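Local coordinates for protein beta sliding clamp (Pseudomonas aeruginosa, PDB 6AMS) that forms a ring-shaped head-to-tail homodimer around DNA and probably tethers DNA polymerases and other proteins to it, giving them processivity, at residues L160-G165 and A184-Q189; P123-F128 and L219-I224; I68-R73 and L108-A113; P28-V33 and D115-E120. All blocks are in the same frame, centred on the assembly; numbering follows the deposited sequence.

Contact 1: L160-G165 and A184-Q189; sequences LEVNGG and AQIPSQ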
loop_
_atom_site.group_PDB
_atom_site.type_symbol
_atom_site.label_atom_id
_atom_site.label_comp_id
_atom_site.label_asym_id
_atom_site.label_seq_id
_atom_site.Cartn_x
_atom_site.Cartn_y
_atom_site.Cartn_z
ATOM N N LEU A 160 -6.107 -21.181 -22.227
ATOM C CA LEU A 160 -4.850 -21.463 -22.912
ATOM C C LEU A 160 -5.154 -22.537 -23.932
ATOM O O LEU A 160 -5.729 -23.568 -23.588
ATOM C CB LEU A 160 -3.752 -21.957 -21.963
ATOM C CG LEU A 160 -3.387 -21.085 -20.785
ATOM C CD1 LEU A 160 -2.506 -21.929 -19.866
ATOM C CD2 LEU A 160 -2.694 -19.802 -21.257
ATOM N N GLU A 161 -4.721 -22.303 -25.168
ATOM C CA GLU A 161 -5.057 -23.158 -26.305
ATOM C C GLU A 161 -3.788 -23.541 -27.051
ATOM O O GLU A 161 -2.971 -22.665 -27.394
ATOM C CB GLU A 161 -5.974 -22.386 -27.252
ATOM C CG GLU A 161 -6.325 -23.079 -28.566
ATOM C CD GLU A 161 -7.123 -22.177 -29.477
ATOM O OE1 GLU A 161 -8.368 -22.153 -29.336
ATOM O OE2 GLU A 161 -6.492 -21.499 -30.328
ATOM N N VAL A 162 -3.638 -24.837 -27.312
ATOM C CA VAL A 162 -2.592 -25.322 -28.190
ATOM C C VAL A 162 -3.212 -25.828 -29.493
ATOM O O VAL A 162 -4.161 -26.639 -29.482
ATOM C CB VAL A 162 -1.806 -26.466 -27.533
ATOM C CG1 VAL A 162 -0.716 -26.956 -28.474
ATOM C CG2 VAL A 162 -1.238 -25.999 -26.206
ATOM N N ASN A 163 -2.682 -25.348 -30.614
ATOM C CA ASN A 163 -3.241 -25.693 -31.933
ATOM C C ASN A 163 -2.218 -25.477 -33.000
ATOM O O ASN A 163 -1.613 -24.401 -33.090
ATOM C CB ASN A 163 -4.453 -24.821 -32.265
ATOM C CG ASN A 163 -5.310 -25.411 -33.366
ATOM O OD1 ASN A 163 -5.078 -26.528 -33.821
ATOM N ND2 ASN A 163 -6.318 -24.656 -33.791
ATOM N N GLY A 164 -2.049 -26.487 -33.845
ATOM C CA GLY A 164 -0.872 -26.543 -34.698
ATOM C C GLY A 164 0.290 -26.533 -33.733
ATOM O O GLY A 164 0.278 -27.279 -32.748
ATOM N N GLY A 165 1.259 -25.660 -33.961
ATOM C CA GLY A 165 2.383 -25.517 -33.010
ATOM C C GLY A 165 2.222 -24.355 -32.045
ATOM O O GLY A 165 3.217 -23.940 -31.437
ATOM N N ALA A 184 5.256 -21.842 -30.608
ATOM C CA ALA A 184 5.920 -22.612 -29.555
ATOM C C ALA A 184 6.498 -23.951 -30.025
ATOM O O ALA A 184 7.034 -24.682 -29.205
ATOM C CB ALA A 184 4.943 -22.851 -28.418
ATOM N N GLN A 185 6.384 -24.302 -31.279
ATOM C CA GLN A 185 7.020 -25.522 -31.702
ATOM C C GLN A 185 6.526 -26.732 -30.948
ATOM O O GLN A 185 7.259 -27.653 -30.697
ATOM C CB GLN A 185 8.541 -25.381 -31.498
ATOM C CG GLN A 185 9.288 -24.347 -32.358
ATOM C CD GLN A 185 9.195 -24.573 -33.838
ATOM O OE1 GLN A 185 9.260 -25.702 -34.296
ATOM N NE2 GLN A 185 9.069 -23.508 -34.599
ATOM N N ILE A 186 5.267 -26.695 -30.569
ATOM C CA ILE A 186 4.612 -27.772 -29.877
ATOM C C ILE A 186 4.199 -28.712 -30.964
ATOM O O ILE A 186 3.677 -28.293 -31.943
ATOM C CB ILE A 186 3.409 -27.228 -29.129
ATOM C CG1 ILE A 186 3.874 -26.583 -27.840
ATOM C CG2 ILE A 186 2.479 -28.346 -28.784
ATOM C CD1 ILE A 186 3.105 -25.367 -27.415
ATOM N N PRO A 187 4.425 -29.991 -30.799
ATOM C CA PRO A 187 4.098 -30.897 -31.876
ATOM C C PRO A 187 2.646 -30.959 -32.256
ATOM O O PRO A 187 1.777 -30.931 -31.411
ATOM C CB PRO A 187 4.572 -32.210 -31.329
ATOM C CG PRO A 187 5.753 -31.822 -30.568
ATOM C CD PRO A 187 5.309 -30.627 -29.837
ATOM N N SER A 188 2.386 -31.078 -33.545
ATOM C CA SER A 188 1.018 -31.105 -34.022
ATOM C C SER A 188 0.206 -32.249 -33.451
ATOM O O SER A 188 0.559 -33.388 -33.535
ATOM C CB SER A 188 0.991 -31.213 -35.550
ATOM O OG SER A 188 0.982 -29.954 -36.191
ATOM N N GLN A 189 -0.949 -31.926 -32.949
ATOM C CA GLN A 189 -1.846 -32.900 -32.369
ATOM C C GLN A 189 -3.236 -32.326 -32.506
ATOM O O GLN A 189 -3.499 -31.535 -33.397
ATOM C CB GLN A 189 -1.506 -33.083 -30.918
#
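Val162 and Ile186 meet where a tight beta hairpin of the central clamp domain rests against the loop that follows strand 176-183. The hairpin joins strands 157-163 and 166-172. Gly164 and Gly165 form its tip, and their backbone angles fit the two central positions of a type II' turn. The close packing is on the inner side. Here the two branched side chains reach toward each other, tip to tip, with Val162 CG1 3.5 Å from Ile186 CG2. Each of these methyls is anti to its own backbone N, and for Val162 CG1 the torsion is exactly extended (chi1 180°). Both residues are buried. Leu126 and Phe128 of strand 126-131 continue this apolar patch, the first against Val162 and the second against Ile186.

The solvent side is the loop: Gln185, Pro187 and Ser188 are exposed, and the first two point away from the hairpin. Ser188 is only loosely engaged: its OG comes no nearer than 4.2 Å to Gly164 CA. At the Ala184 end the link is made by backbone atoms. Ala184 N donates to Gly165 O at 3.0 Å, with 148° at the hydrogen. This ties the end of strand 176-183 to the hairpin tip. The donor is tilted 21° from the plane of that carbonyl. The neighbouring Gly165 CA makes a CA-H...O contact of 3.2 Å with Ile186 O.

Contact 2: P123-F128 and L219-I224; sequences PGSLNF and LGQHHI. With PO4 (phosphate ion), chain E.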
loop_
_atom_site.group_PDB
_atom_site.type_symbol
_atom_site.label_atom_id
_atom_site.label_comp_id
_atom_site.label_asym_id
_atom_site.label_seq_id
_atom_site.Cartn_x
_atom_site.Cartn_y
_atom_site.Cartn_z
ATOM N N PRO A 123 -1.430 -37.980 -15.532
ATOM C CA PRO A 123 -0.426 -37.757 -16.580
ATOM C C PRO A 123 -0.858 -36.665 -17.559
ATOM O O PRO A 123 -0.023 -35.923 -18.061
ATOM C CB PRO A 123 -0.340 -39.110 -17.285
ATOM C CG PRO A 123 -1.639 -39.764 -17.005
ATOM C CD PRO A 123 -2.024 -39.321 -15.626
ATOM N N GLY A 124 -2.152 -36.607 -17.851
ATOM C CA GLY A 124 -2.687 -35.623 -18.768
ATOM C C GLY A 124 -2.709 -36.090 -20.207
ATOM O O GLY A 124 -2.374 -37.227 -20.508
ATOM N N SER A 125 -3.127 -35.205 -21.099
ATOM C CA SER A 125 -3.204 -35.535 -22.535
ATOM C C SER A 125 -2.151 -34.816 -23.399
ATOM O O SER A 125 -1.940 -35.201 -24.527
ATOM C CB SER A 125 -4.603 -35.262 -23.048
ATOM O OG SER A 125 -4.981 -33.934 -22.789
ATOM N N LEU A 126 -1.488 -33.794 -22.871
ATOM C CA LEU A 126 -0.438 -33.086 -23.591
ATOM C C LEU A 126 0.603 -32.496 -22.625
ATOM O O LEU A 126 0.253 -31.977 -21.572
ATOM C CB LEU A 126 -1.064 -31.944 -24.343
ATOM C CG LEU A 126 -0.121 -31.053 -25.154
ATOM C CD1 LEU A 126 0.474 -31.859 -26.297
ATOM C CD2 LEU A 126 -0.886 -29.836 -25.662
ATOM N N ASN A 127 1.871 -32.545 -23.005
ATOM C CA ASN A 127 2.906 -31.849 -22.297
ATOM C C ASN A 127 3.968 -31.319 -23.240
ATOM O O ASN A 127 4.206 -31.881 -24.303
ATOM C CB ASN A 127 3.526 -32.694 -21.182
ATOM C CG ASN A 127 3.953 -34.082 -21.632
ATOM O OD1 ASN A 127 4.589 -34.261 -22.687
ATOM N ND2 ASN A 127 3.631 -35.083 -20.799
ATOM N N PHE A 128 4.592 -30.224 -22.821
ATOM C CA PHE A 128 5.583 -29.527 -23.606
ATOM C C PHE A 128 6.363 -28.684 -22.641
ATOM O O PHE A 128 5.916 -28.481 -21.509
ATOM C CB PHE A 128 4.927 -28.626 -24.683
ATOM C CG PHE A 128 3.989 -27.555 -24.131
ATOM C CD1 PHE A 128 2.672 -27.855 -23.813
ATOM C CD2 PHE A 128 4.427 -26.243 -23.958
ATOM C CE1 PHE A 128 1.812 -26.878 -23.322
ATOM C CE2 PHE A 128 3.570 -25.264 -23.458
ATOM C CZ PHE A 128 2.250 -25.588 -23.136
ATOM N N LEU A 219 -1.077 -30.400 -19.679
ATOM C CA LEU A 219 -2.509 -30.107 -19.806
ATOM C C LEU A 219 -3.283 -31.392 -19.662
ATOM O O LEU A 219 -2.966 -32.391 -20.290
ATOM C CB LEU A 219 -2.840 -29.423 -21.143
ATOM C CG LEU A 219 -2.077 -28.138 -21.480
ATOM C CD1 LEU A 219 -2.614 -27.565 -22.793
ATOM C CD2 LEU A 219 -2.181 -27.076 -20.402
ATOM N N GLY A 220 -4.276 -31.357 -18.793
ATOM C CA GLY A 220 -5.178 -32.465 -18.575
ATOM C C GLY A 220 -6.613 -32.026 -18.711
ATOM O O GLY A 220 -6.914 -30.951 -19.225
ATOM N N GLN A 221 -7.491 -32.897 -18.258
ATOM C CA GLN A 221 -8.940 -32.710 -18.320
ATOM C C GLN A 221 -9.403 -31.889 -17.156
ATOM O O GLN A 221 -10.367 -31.152 -17.278
ATOM C CB GLN A 221 -9.689 -34.065 -18.320
ATOM C CG GLN A 221 -9.208 -35.186 -19.256
ATOM C CD GLN A 221 -9.312 -34.860 -20.741
ATOM O OE1 GLN A 221 -9.013 -33.742 -21.171
ATOM N NE2 GLN A 221 -9.732 -35.844 -21.532
ATOM N N HIS A 222 -8.749 -32.042 -16.004
ATOM C CA HIS A 222 -9.102 -31.289 -14.806
ATOM C C HIS A 222 -7.946 -30.515 -14.160
ATOM O O HIS A 222 -8.186 -29.832 -13.156
ATOM C CB HIS A 222 -9.792 -32.226 -13.801
ATOM C CG HIS A 222 -11.046 -32.853 -14.334
ATOM N ND1 HIS A 222 -12.282 -32.249 -14.250
ATOM C CD2 HIS A 222 -11.240 -34.016 -14.996
ATOM C CE1 HIS A 222 -13.185 -33.019 -14.828
ATOM N NE2 HIS A 222 -12.579 -34.099 -15.286
ATOM N N HIS A 223 -6.722 -30.591 -14.674
ATOM C CA HIS A 223 -5.627 -29.810 -14.081
ATOM C C HIS A 223 -4.579 -29.362 -15.101
ATOM O O HIS A 223 -4.414 -29.963 -16.153
ATOM C CB HIS A 223 -4.803 -30.596 -13.009
ATOM C CG HIS A 223 -5.579 -31.126 -11.841
ATOM N ND1 HIS A 223 -5.929 -30.346 -10.762
ATOM C CD2 HIS A 223 -6.126 -32.343 -11.619
ATOM C CE1 HIS A 223 -6.634 -31.067 -9.912
ATOM N NE2 HIS A 223 -6.767 -32.283 -10.408
ATOM N N ILE A 224 -3.902 -28.271 -14.774
ATOM C CA ILE A 224 -2.705 -27.839 -15.455
ATOM C C ILE A 224 -1.571 -27.938 -14.442
ATOM O O ILE A 224 -1.743 -27.585 -13.275
ATOM C CB ILE A 224 -2.831 -26.420 -16.047
ATOM C CG1 ILE A 224 -1.532 -25.997 -16.703
ATOM C CG2 ILE A 224 -3.205 -25.381 -15.007
ATOM C CD1 ILE A 224 -1.695 -24.821 -17.636
HETATM P P PO4 E . -6.563 -35.044 -15.165
HETATM O O1 PO4 E . -7.468 -35.043 -16.364
HETATM O O2 PO4 E . -6.227 -33.631 -14.789
HETATM O O3 PO4 E . -5.303 -35.784 -15.520
HETATM O O4 PO4 E . -7.247 -35.723 -14.012
#
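A classic beta bulge joins Ser125 and Leu126 to Leu219 at the start of strand 126-131, an edge strand, within this chain, of an eight-stranded antiparallel sheet. Two successive amides of the bulged strand converge on one carbonyl. Ser125 N reaches Leu219 O at 2.9 Å, and Leu126 N makes a longer bond of 3.3 Å to Leu219 O. Both donors lie in the carbonyl plane. The return bond, Leu219 N to Leu126 O, is 2.8 Å and the straightest of the three, with 168° at the hydrogen. Leu126 and Leu219 thus form an antiparallel hydrogen-bonded pair.

Their side chains lie side by side and point the same way, with Leu126 CD2 4.0 Å from Leu219 CD1. Phe128 turns a ring edge to Leu219, whose CG lies near the ring plane. Ahead of the bulge, Gly124 runs close by Gly220, their CA atoms 4.0 Å apart. A CB at Gly124 would run into Leu219 O.

After Leu219 the chain turns back into strand 223-227, and Gly220 N is bonded to His223 O. A phosphate ion, probably from the crystallisation liquor, sits against this turn. The backbone amides of Gln221 and His222 point to it. His222 N is shared between two phosphate oxygens, O1 and O2, while Gln221 N holds O1 at 2.9 Å.

Contact 3: I68-R73 and L108-A113; sequences ITVPAR and LSTLPA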
loop_
_atom_site.group_PDB
_atom_site.type_symbol
_atom_site.label_atom_id
_atom_site.label_comp_id
_atom_site.label_asym_id
_atom_site.label_seq_id
_atom_site.Cartn_x
_atom_site.Cartn_y
_atom_site.Cartn_z
ATOM N N ILE A 68 4.307 -33.418 8.544
ATOM C CA ILE A 68 3.457 -32.642 9.438
ATOM C C ILE A 68 3.037 -31.318 8.807
ATOM O O ILE A 68 3.696 -30.830 7.897
ATOM C CB ILE A 68 4.246 -32.283 10.726
ATOM C CG1 ILE A 68 3.322 -31.989 11.907
ATOM C CG2 ILE A 68 5.211 -31.139 10.468
ATOM C CD1 ILE A 68 2.846 -33.223 12.626
ATOM N N THR A 69 1.916 -30.763 9.253
ATOM C CA THR A 69 1.511 -29.430 8.817
ATOM C C THR A 69 1.582 -28.432 9.991
ATOM O O THR A 69 1.330 -28.765 11.170
ATOM C CB THR A 69 0.117 -29.417 8.173
ATOM O OG1 THR A 69 -0.891 -29.400 9.178
ATOM C CG2 THR A 69 -0.089 -30.633 7.306
ATOM N N VAL A 70 2.014 -27.222 9.661
ATOM C CA VAL A 70 2.167 -26.143 10.620
ATOM C C VAL A 70 1.700 -24.851 9.976
ATOM O O VAL A 70 1.722 -24.729 8.761
ATOM C CB VAL A 70 3.636 -25.961 11.048
ATOM C CG1 VAL A 70 4.129 -27.154 11.842
ATOM C CG2 VAL A 70 4.519 -25.724 9.839
ATOM N N PRO A 71 1.277 -23.878 10.793
ATOM C CA PRO A 71 0.809 -22.586 10.237
ATOM C C PRO A 71 1.881 -21.902 9.399
ATOM O O PRO A 71 2.996 -21.678 9.855
ATOM C CB PRO A 71 0.417 -21.766 11.483
ATOM C CG PRO A 71 1.027 -22.471 12.649
ATOM C CD PRO A 71 1.171 -23.914 12.264
ATOM N N ALA A 72 1.522 -21.589 8.172
ATOM C CA ALA A 72 2.466 -21.171 7.132
ATOM C C ALA A 72 2.997 -19.791 7.394
ATOM O O ALA A 72 4.213 -19.608 7.470
ATOM C CB ALA A 72 1.796 -21.220 5.770
ATOM N N ARG A 73 2.088 -18.832 7.516
ATOM C CA ARG A 73 2.421 -17.441 7.849
ATOM C C ARG A 73 3.346 -17.425 9.104
ATOM O O ARG A 73 4.413 -16.836 9.061
ATOM C CB ARG A 73 1.137 -16.641 8.154
ATOM C CG ARG A 73 0.289 -16.268 7.006
ATOM C CD ARG A 73 0.885 -15.051 6.315
ATOM N NE ARG A 73 0.766 -15.241 4.878
ATOM C CZ ARG A 73 1.307 -14.448 3.932
ATOM N NH1 ARG A 73 2.054 -13.376 4.263
ATOM N NH2 ARG A 73 1.099 -14.761 2.648
ATOM N N LEU A 108 5.284 -24.494 17.794
ATOM C CA LEU A 108 4.126 -24.221 16.961
ATOM C C LEU A 108 3.139 -25.366 17.035
ATOM O O LEU A 108 3.519 -26.509 17.226
ATOM C CB LEU A 108 4.543 -23.969 15.516
ATOM C CG LEU A 108 5.315 -22.674 15.273
ATOM C CD1 LEU A 108 5.924 -22.634 13.882
ATOM C CD2 LEU A 108 4.427 -21.467 15.516
ATOM N N SER A 109 1.864 -25.050 16.887
ATOM C CA SER A 109 0.832 -26.072 16.933
ATOM C C SER A 109 0.798 -26.720 15.566
ATOM O O SER A 109 1.106 -26.054 14.578
ATOM C CB SER A 109 -0.530 -25.448 17.221
ATOM O OG SER A 109 -0.770 -24.441 16.263
ATOM N N THR A 110 0.434 -27.989 15.514
ATOM C CA THR A 110 0.420 -28.682 14.252
ATOM C C THR A 110 -0.853 -29.446 13.959
ATOM O O THR A 110 -1.592 -29.825 14.861
ATOM C CB THR A 110 1.535 -29.756 14.207
ATOM O OG1 THR A 110 1.187 -30.849 15.057
ATOM C CG2 THR A 110 2.900 -29.192 14.580
ATOM N N LEU A 111 -1.122 -29.629 12.676
ATOM C CA LEU A 111 -2.215 -30.517 12.272
ATOM C C LEU A 111 -1.613 -31.723 11.545
ATOM O O LEU A 111 -0.583 -31.598 10.856
ATOM C CB LEU A 111 -3.263 -29.778 11.426
ATOM C CG LEU A 111 -4.167 -28.857 12.259
ATOM C CD1 LEU A 111 -4.974 -27.949 11.304
ATOM C CD2 LEU A 111 -5.109 -29.626 13.167
ATOM N N PRO A 112 -2.228 -32.896 11.697
ATOM C CA PRO A 112 -1.721 -34.106 11.042
ATOM C C PRO A 112 -1.592 -33.988 9.522
ATOM O O PRO A 112 -2.378 -33.316 8.865
ATOM C CB PRO A 112 -2.764 -35.157 11.406
ATOM C CG PRO A 112 -3.335 -34.680 12.693
ATOM C CD PRO A 112 -3.322 -33.185 12.636
ATOM N N ALA A 113 -0.626 -34.705 8.960
ATOM C CA ALA A 113 -0.370 -34.686 7.523
ATOM C C ALA A 113 -1.563 -35.184 6.707
ATOM O O ALA A 113 -1.846 -34.663 5.635
ATOM C CB ALA A 113 0.885 -35.475 7.188
#
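Thr110 lies across two residues of strand 66-71 at once. It meets Ile68 at about a right angle, with Ile68 CG1 3.7 Å from Thr110 CB. Its methyl meets Val70 at a slant, with Val70 CG1 3.6 Å from Thr110 CG2. Between these two, Thr69 faces Leu111 as an antiparallel hydrogen-bonded pair. Leu111 O accepts twice from Thr69. Thr69 N comes nearly end-on to the carbonyl, whereas Thr69 OG1, 2.8 Å from Leu111 O, stands 45° out of the carbonyl plane. A chi1 of 81° swings this hydroxyl back over its own backbone, so N and OG1 of Thr69 can grip the same oxygen. Asn32 ND2 is a second partner of that hydroxyl. Further on, Pro71 faces Ser109, its CD 3.2 Å from Ser109 O. Pro71 is also the N-cap residue of helix 72-81.

Ser109 OG bonds to Glu301 of the second subunit, and Pro71 packs on the same glutamate. Strands 66-71 and 104-109 are outermost strands of two different sheets. A single bridge just past strand 104-109 links their edges. The neighbouring Pro71, Leu108 and Ser109 face the second subunit at the head-to-tail interface of the sliding-clamp ring.

Contact 4: P28-V33 and D115-E120; sequences PVLSNV and DFPTVE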
loop_
_atom_site.group_PDB
_atom_site.type_symbol
_atom_site.label_atom_id
_atom_site.label_comp_id
_atom_site.label_asym_id
_atom_site.label_seq_id
_atom_site.Cartn_x
_atom_site.Cartn_y
_atom_site.Cartn_z
ATOM N N PRO A 28 -9.054 -24.455 8.600
ATOM C CA PRO A 28 -7.744 -24.176 9.226
ATOM C C PRO A 28 -6.510 -24.845 8.567
ATOM O O PRO A 28 -5.443 -24.194 8.488
ATOM C CB PRO A 28 -7.917 -24.654 10.689
ATOM C CG PRO A 28 -9.343 -25.045 10.843
ATOM C CD PRO A 28 -9.859 -25.342 9.471
ATOM N N VAL A 29 -6.667 -26.074 8.081
ATOM C CA VAL A 29 -5.574 -26.808 7.429
ATOM C C VAL A 29 -4.984 -26.070 6.228
ATOM O O VAL A 29 -3.791 -26.213 5.897
ATOM C CB VAL A 29 -5.999 -28.205 6.878
ATOM C CG1 VAL A 29 -4.767 -29.091 6.732
ATOM C CG2 VAL A 29 -7.045 -28.868 7.738
ATOM N N LEU A 30 -5.807 -25.254 5.579
ATOM C CA LEU A 30 -5.444 -24.448 4.419
ATOM C C LEU A 30 -4.490 -23.331 4.725
ATOM O O LEU A 30 -3.822 -22.840 3.877
ATOM C CB LEU A 30 -6.671 -23.919 3.739
ATOM C CG LEU A 30 -7.661 -24.969 3.271
ATOM C CD1 LEU A 30 -8.700 -24.325 2.391
ATOM C CD2 LEU A 30 -6.973 -26.102 2.540
ATOM N N SER A 31 -4.437 -22.921 5.969
ATOM C CA SER A 31 -3.441 -21.929 6.377
ATOM C C SER A 31 -2.151 -22.592 6.903
ATOM O O SER A 31 -1.229 -21.887 7.237
ATOM C CB SER A 31 -4.056 -20.917 7.350
ATOM O OG SER A 31 -4.533 -21.585 8.477
ATOM N N ASN A 32 -2.090 -23.923 6.919
ATOM C CA ASN A 32 -0.840 -24.646 7.189
ATOM C C ASN A 32 -0.065 -25.016 5.944
ATOM O O ASN A 32 -0.614 -25.140 4.876
ATOM C CB ASN A 32 -1.093 -25.912 8.006
ATOM C CG ASN A 32 -1.502 -25.609 9.438
ATOM O OD1 ASN A 32 -1.772 -24.459 9.803
ATOM N ND2 ASN A 32 -1.530 -26.653 10.262
ATOM N N VAL A 33 1.242 -25.132 6.107
ATOM C CA VAL A 33 2.132 -25.650 5.077
ATOM C C VAL A 33 2.419 -27.102 5.458
ATOM O O VAL A 33 2.613 -27.420 6.642
ATOM C CB VAL A 33 3.456 -24.857 4.935
ATOM C CG1 VAL A 33 4.225 -24.699 6.247
ATOM C CG2 VAL A 33 4.336 -25.456 3.840
ATOM N N ASP A 115 -4.721 -34.802 7.287
ATOM C CA ASP A 115 -5.720 -33.752 7.163
ATOM C C ASP A 115 -5.498 -32.905 5.899
ATOM O O ASP A 115 -6.458 -32.456 5.283
ATOM C CB ASP A 115 -5.707 -32.859 8.399
ATOM C CG ASP A 115 -6.273 -33.546 9.615
ATOM O OD1 ASP A 115 -7.050 -34.502 9.451
ATOM O OD2 ASP A 115 -5.949 -33.124 10.735
ATOM N N PHE A 116 -4.238 -32.651 5.546
ATOM C CA PHE A 116 -3.888 -31.866 4.362
ATOM C C PHE A 116 -4.476 -32.443 3.071
ATOM O O PHE A 116 -4.297 -33.619 2.778
ATOM C CB PHE A 116 -2.369 -31.752 4.237
ATOM C CG PHE A 116 -1.908 -30.555 3.452
ATOM C CD1 PHE A 116 -1.865 -29.303 4.037
ATOM C CD2 PHE A 116 -1.504 -30.682 2.139
ATOM C CE1 PHE A 116 -1.437 -28.203 3.324
ATOM C CE2 PHE A 116 -1.076 -29.585 1.422
ATOM C CZ PHE A 116 -1.043 -28.343 2.014
ATOM N N PRO A 117 -5.175 -31.602 2.291
ATOM C CA PRO A 117 -5.817 -32.016 1.037
ATOM C C PRO A 117 -4.826 -32.430 -0.050
ATOM O O PRO A 117 -3.752 -31.854 -0.155
ATOM C CB PRO A 117 -6.609 -30.774 0.615
ATOM C CG PRO A 117 -6.032 -29.647 1.391
ATOM C CD PRO A 117 -5.515 -30.224 2.665
ATOM N N THR A 118 -5.204 -33.427 -0.841
ATOM C CA THR A 118 -4.358 -33.932 -1.913
ATOM C C THR A 118 -4.933 -33.653 -3.302
ATOM O O THR A 118 -6.108 -33.331 -3.440
ATOM C CB THR A 118 -4.115 -35.439 -1.747
ATOM O OG1 THR A 118 -5.358 -36.097 -1.482
ATOM C CG2 THR A 118 -3.177 -35.688 -0.587
ATOM N N VAL A 119 -4.096 -33.802 -4.327
ATOM C CA VAL A 119 -4.484 -33.555 -5.719
ATOM C C VAL A 119 -4.289 -34.835 -6.548
ATOM O O VAL A 119 -3.379 -35.614 -6.281
ATOM C CB VAL A 119 -3.714 -32.337 -6.291
ATOM C CG1 VAL A 119 -4.228 -31.915 -7.658
ATOM C CG2 VAL A 119 -3.870 -31.159 -5.354
ATOM N N GLU A 120 -5.126 -35.019 -7.570
ATOM C CA GLU A 120 -5.136 -36.206 -8.427
ATOM C C GLU A 120 -3.833 -36.513 -9.172
ATOM O O GLU A 120 -3.482 -37.679 -9.324
ATOM C CB GLU A 120 -6.280 -36.099 -9.434
#
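Val29, in the 3-10 turn 29-31, points its side chain toward Asp115, Phe116 and Pro117 in the loop after strand 104-109. Its CG1 branch does the touching: it is 3.8 Å from Phe116 CA and 4.0 Å from Phe116 CD1. That branch is anti to the backbone N (chi1 -158°), which carries it out to segment 115-120. Asp115 CB and Pro117 CD lie around the same methyl.

Leu30 starts off away from the contact, but its end comes back. Its CD2 rests on Pro117 CG at 3.8 Å, the two side chains meeting at a slant. Leu49 also packs on both Leu30 and Pro117.

Ser31 closes the turn on its own segment. Its N and OG both bond to Pro28 O, the hydroxyl at 2.8 Å and on a lone pair of that carbonyl.

Asn32 begins strand 32-38 and offers its backbone. Asn32 O lies 3.5 Å from Phe116 CE1, at the ring edge and near the ring plane. Its side-chain amide turns elsewhere, to Thr69. The buried Phe116 ring also touches Thr45, Thr47 and Thr69, so it lies against strands 41-47 and 66-71 as well. The arrangement is apolar packing of an extended connection, the one between strands 104-109 and 126-131, against the N-terminal half of the eight-stranded sheet shared with the central clamp domain.

How the contacts relate
The four contacts form two pairs. Contacts 3 and 4 lie in the N-terminal domain, centres about 10 Å apart. Neighbouring strands 66-71 and 32-38 join them, with Val70 O 2.7 Å from Val33 N, a probable hydrogen bond. Contacts 1 and 2 have centres about 13 Å apart and share one apolar patch, where Val162 CG2 is 4.0 Å from Leu219 CD1. The pairs meet through the connecting chain: Val119 CG1 of contact 4 is 3.4 Å from His223 CE1 of contact 2, beside the phosphate-bearing turn. Contacts 1 and 3 are farthest apart, about 42 Å between centres. Of the four, contact 3 touches the second subunit.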